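Protease Do-like 2, chloroplastic (Arabidopsis thaliana, PDB 4FLN) is a chloroplast serine protease that performs the primary cleavage of the photodamaged D1 protein of plant photosystem II. Local coordinates at residues T234-S237 with H238-D242; S288-S291 with K292-E296. One frame throughout, in Å; residues are numbered along the deposited sequence.

Contact 1 of 2, residues T234-S237 with H238-D242; sequences TVVS and HFLTD
Thr234 and His238 are joined by a nearly straight backbone hydrogen bond, His238 N to Thr234 O, 3.1 Å long. The next two residues repeat it. Phe239 N binds Val235 O at 3.2 Å, and Leu240 N binds Val236 O at 2.9 Å. These three bonds, each from a residue to the one four before it, are the signature of an alpha helix. Thr241 N also reaches back to Ser237 O, but that bond is doubtful because the oxygen is less surely placed. Val235 O has a second donor in Tyr252 OH, and Ser237 OG turns back up the helix to Thr233 O.

The side chains fan out from this backbone. Val236 and Leu240 lie side by side, one turn apart, and point the same way. Val236 CG1 is 4.2 Å from Leu240 CD1. Leu240 CG lies 3.5 Å from Val236 O, the oxygen that its own N-H binds. With CG opposite the backbone N (chi1 -176°), the Phe239 ring leads off the helix toward Ile123 and Tyr249. His238 leaves the helix in a similar way. Its ring stacks with Tyr252 and Phe332 and its NE2 is bonded to Lys331 O, which together should limit its rotation.

The residues lie on helix 233-246, which directly follows strand 228-232 of the second protease barrel. Val236, Phe239 and Leu240 pack on strand 123-129 of the first barrel. Thr234 and Val235 touch strand 185-191 of the second, so the helix bridges both barrels.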
# COMPACT_ATOMS: atom_id res chain seq x y z
N THR B 234 -34.13 22.37 15.87
CA THR B 234 -34.71 21.79 17.08
C THR B 234 -33.66 21.36 18.11
O THR B 234 -33.85 21.55 19.31
CB THR B 234 -35.66 20.62 16.74
OG1 THR B 234 -34.91 19.51 16.25
CG2 THR B 234 -36.65 21.04 15.67
N VAL B 235 -32.55 20.80 17.64
CA VAL B 235 -31.48 20.41 18.55
C VAL B 235 -30.84 21.66 19.07
O VAL B 235 -30.38 21.71 20.21
CB VAL B 235 -30.42 19.58 17.84
CG1 VAL B 235 -29.23 19.37 18.76
CG2 VAL B 235 -30.99 18.25 17.41
N VAL B 236 -30.80 22.69 18.23
CA VAL B 236 -30.27 23.98 18.63
C VAL B 236 -31.13 24.66 19.68
O VAL B 236 -30.60 25.20 20.66
CB VAL B 236 -30.11 24.93 17.44
CG1 VAL B 236 -29.67 26.30 17.93
CG2 VAL B 236 -29.12 24.36 16.46
N SER B 237 -32.45 24.65 19.47
CA SER B 237 -33.39 25.25 20.43
C SER B 237 -33.17 24.61 21.78
O SER B 237 -33.00 25.30 22.78
CB SER B 237 -34.85 25.01 20.04
OG SER B 237 -35.11 25.40 18.71
N HIS B 238 -33.16 23.28 21.78
CA HIS B 238 -32.97 22.51 22.99
C HIS B 238 -31.74 22.99 23.74
O HIS B 238 -31.75 23.14 24.95
CB HIS B 238 -32.81 21.03 22.66
CG HIS B 238 -32.74 20.16 23.87
ND1 HIS B 238 -31.67 20.17 24.74
CD2 HIS B 238 -33.61 19.24 24.36
CE1 HIS B 238 -31.88 19.30 25.71
NE2 HIS B 238 -33.06 18.73 25.51
N PHE B 239 -30.68 23.25 22.99
CA PHE B 239 -29.45 23.73 23.60
C PHE B 239 -29.63 25.13 24.20
O PHE B 239 -29.22 25.39 25.33
CB PHE B 239 -28.32 23.74 22.57
CG PHE B 239 -27.00 24.14 23.14
CD1 PHE B 239 -26.35 23.31 24.03
CD2 PHE B 239 -26.43 25.35 22.80
CE1 PHE B 239 -25.15 23.67 24.57
CE2 PHE B 239 -25.22 25.72 23.34
CZ PHE B 239 -24.58 24.88 24.23
N LEU B 240 -30.26 26.02 23.45
CA LEU B 240 -30.42 27.38 23.93
C LEU B 240 -31.31 27.45 25.17
O LEU B 240 -30.97 28.13 26.13
CB LEU B 240 -30.93 28.30 22.82
CG LEU B 240 -29.96 28.49 21.65
CD1 LEU B 240 -30.59 29.37 20.58
CD2 LEU B 240 -28.63 29.06 22.13
N THR B 241 -32.46 26.77 25.15
CA THR B 241 -33.34 26.83 26.32
C THR B 241 -32.71 26.11 27.50
O THR B 241 -32.87 26.52 28.65
CB THR B 241 -34.81 26.34 26.04
OG1 THR B 241 -35.12 25.22 26.88
CG2 THR B 241 -35.01 25.96 24.60
N ASP B 242 -31.96 25.05 27.21
CA ASP B 242 -31.20 24.38 28.26
C ASP B 242 -30.38 25.46 28.97
O ASP B 242 -30.40 25.56 30.19
CB ASP B 242 -30.29 23.30 27.66
CG ASP B 242 -29.55 22.49 28.72
OD1 ASP B 242 -28.77 21.59 28.35
OD2 ASP B 242 -29.74 22.76 29.93

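Contact 2 of 2, residues S288-S291 with K292-E296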
# COMPACT_ATOMS: atom_id res chain seq x y z
N SER B 288 -29.36 4.48 35.87
CA SER B 288 -30.53 5.19 35.36
C SER B 288 -31.77 4.82 36.17
O SER B 288 -31.85 3.72 36.72
CB SER B 288 -30.75 4.90 33.88
OG SER B 288 -31.45 3.68 33.70
N ASP B 289 -32.71 5.77 36.29
CA ASP B 289 -33.94 5.54 37.03
C ASP B 289 -34.73 4.34 36.51
O ASP B 289 -35.50 3.72 37.25
CB ASP B 289 -34.83 6.78 37.03
CG ASP B 289 -36.15 6.54 37.75
OD1 ASP B 289 -36.12 6.06 38.91
OD2 ASP B 289 -37.21 6.83 37.15
N ALA B 290 -34.50 3.98 35.25
CA ALA B 290 -35.08 2.75 34.76
C ALA B 290 -34.34 1.72 35.57
O ALA B 290 -33.52 2.08 36.41
CB ALA B 290 -34.78 2.59 33.30
N SER B 291 -34.63 0.45 35.38
CA SER B 291 -33.99 -0.58 36.20
C SER B 291 -34.44 -0.53 37.66
O SER B 291 -34.32 -1.53 38.37
CB SER B 291 -32.47 -0.39 36.20
OG SER B 291 -32.07 0.52 37.22
N LYS B 292 -34.99 0.60 38.09
CA LYS B 292 -35.80 0.62 39.29
C LYS B 292 -37.26 0.47 38.87
O LYS B 292 -38.13 0.24 39.68
CB LYS B 292 -35.60 1.91 40.08
CG LYS B 292 -34.29 1.97 40.85
CD LYS B 292 -34.12 3.32 41.53
CE LYS B 292 -33.90 3.17 43.03
NZ LYS B 292 -32.46 3.01 43.38
N VAL B 293 -37.48 0.57 37.56
CA VAL B 293 -38.80 0.71 36.97
C VAL B 293 -39.06 -0.37 35.92
O VAL B 293 -40.09 -1.04 35.97
CB VAL B 293 -39.00 2.11 36.34
CG1 VAL B 293 -40.45 2.30 35.93
CG2 VAL B 293 -38.57 3.20 37.30
N LEU B 294 -38.21 -0.41 34.89
CA LEU B 294 -38.22 -1.49 33.88
C LEU B 294 -37.44 -2.76 34.26
O LEU B 294 -36.54 -2.72 35.10
CB LEU B 294 -37.74 -0.94 32.54
CG LEU B 294 -38.51 0.30 32.11
CD1 LEU B 294 -37.99 0.84 30.80
CD2 LEU B 294 -39.98 -0.03 31.98
N LYS B 295 -37.80 -3.89 33.64
CA LYS B 295 -37.07 -5.15 33.79
C LYS B 295 -36.86 -5.84 32.45
O LYS B 295 -37.64 -5.63 31.52
CB LYS B 295 -37.84 -6.12 34.68
CG LYS B 295 -38.44 -5.51 35.92
CD LYS B 295 -39.39 -6.47 36.60
CE LYS B 295 -40.10 -5.80 37.76
NZ LYS B 295 -41.24 -6.62 38.25
N GLU B 296 -35.83 -6.68 32.35
CA GLU B 296 -35.65 -7.49 31.15
C GLU B 296 -36.95 -8.23 30.89
O GLU B 296 -37.49 -8.86 31.79
CB GLU B 296 -34.55 -8.53 31.33
CG GLU B 296 -33.29 -8.06 32.03
CD GLU B 296 -32.34 -9.22 32.30
OE1 GLU B 296 -31.15 -8.96 32.60
OE2 GLU B 296 -32.78 -10.39 32.22
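Asp289 meets Lys292 and Val293, three and four residues on, in a tight loop. Its carboxylate crosses the Val293 side chain at an angle, with Asp289 OD2 3.9 Å from Val293 CG2. The Asp289 side chain extends with CG anti to the backbone N (chi1 178°), and this brings the carboxylate across that methyl. The contact is van der Waals in kind. The polar partner of OD2 is Val353 N, to which it is hydrogen-bonded. Asp289 O accepts a bond from Lys292 N at 3.3 Å, although the place of that nitrogen is less sure. The bond closes a reverse turn over residues 289 to 292, with the two end CA atoms, Asp289 CA and Lys292 CA, 5.7 Å apart. The charged ends of Asp289 and Lys292 do not pair, since Asp289 OD1 and Lys292 NZ are 6.5 Å apart.

Ala290 follows at the first corner of the turn. Its CB lies 4.4 Å from Leu294 CD1, a loose apolar contact between two buried residues. Ser291 takes the second corner with a positive phi of 69°. Its OG comes back toward Ser288 O, but a bond between them is doubtful. Ser291 CA makes a CA-H...O contact with Leu294 O at 3.5 Å.

This loop joins strands 279-284 and 299-303 of the first PDZ domain. Many PDZ domains carry a short helix in this connection, but here there is no regular helix. Val293 packs on Val350 and Val352 of strand 346-353, and Leu294 on Ile341 of strand 336-343. Val293 O takes a bond from Arg343, and Glu296 forms a salt bridge with Arg283 of strand 279-284.

Contact 1 comes first along the chain and closes before contact 2 opens. Their centres are about 28 Å apart and their nearest atoms about 16 Å, so they do not touch. Contact 1 is one stretch of helix 233-246, packed against the protease barrels. The Val235 side chain is about 8 Å from that of Asp122, a charge-relay residue assigned by similarity. Contact 2 is a loop turn in the first PDZ domain, away from the annotated sites. They share no strand or sheet. From the helix the chain runs on into the PDZ sheet. The two contacts thus sample the catalytic and the PDZ parts of one subunit.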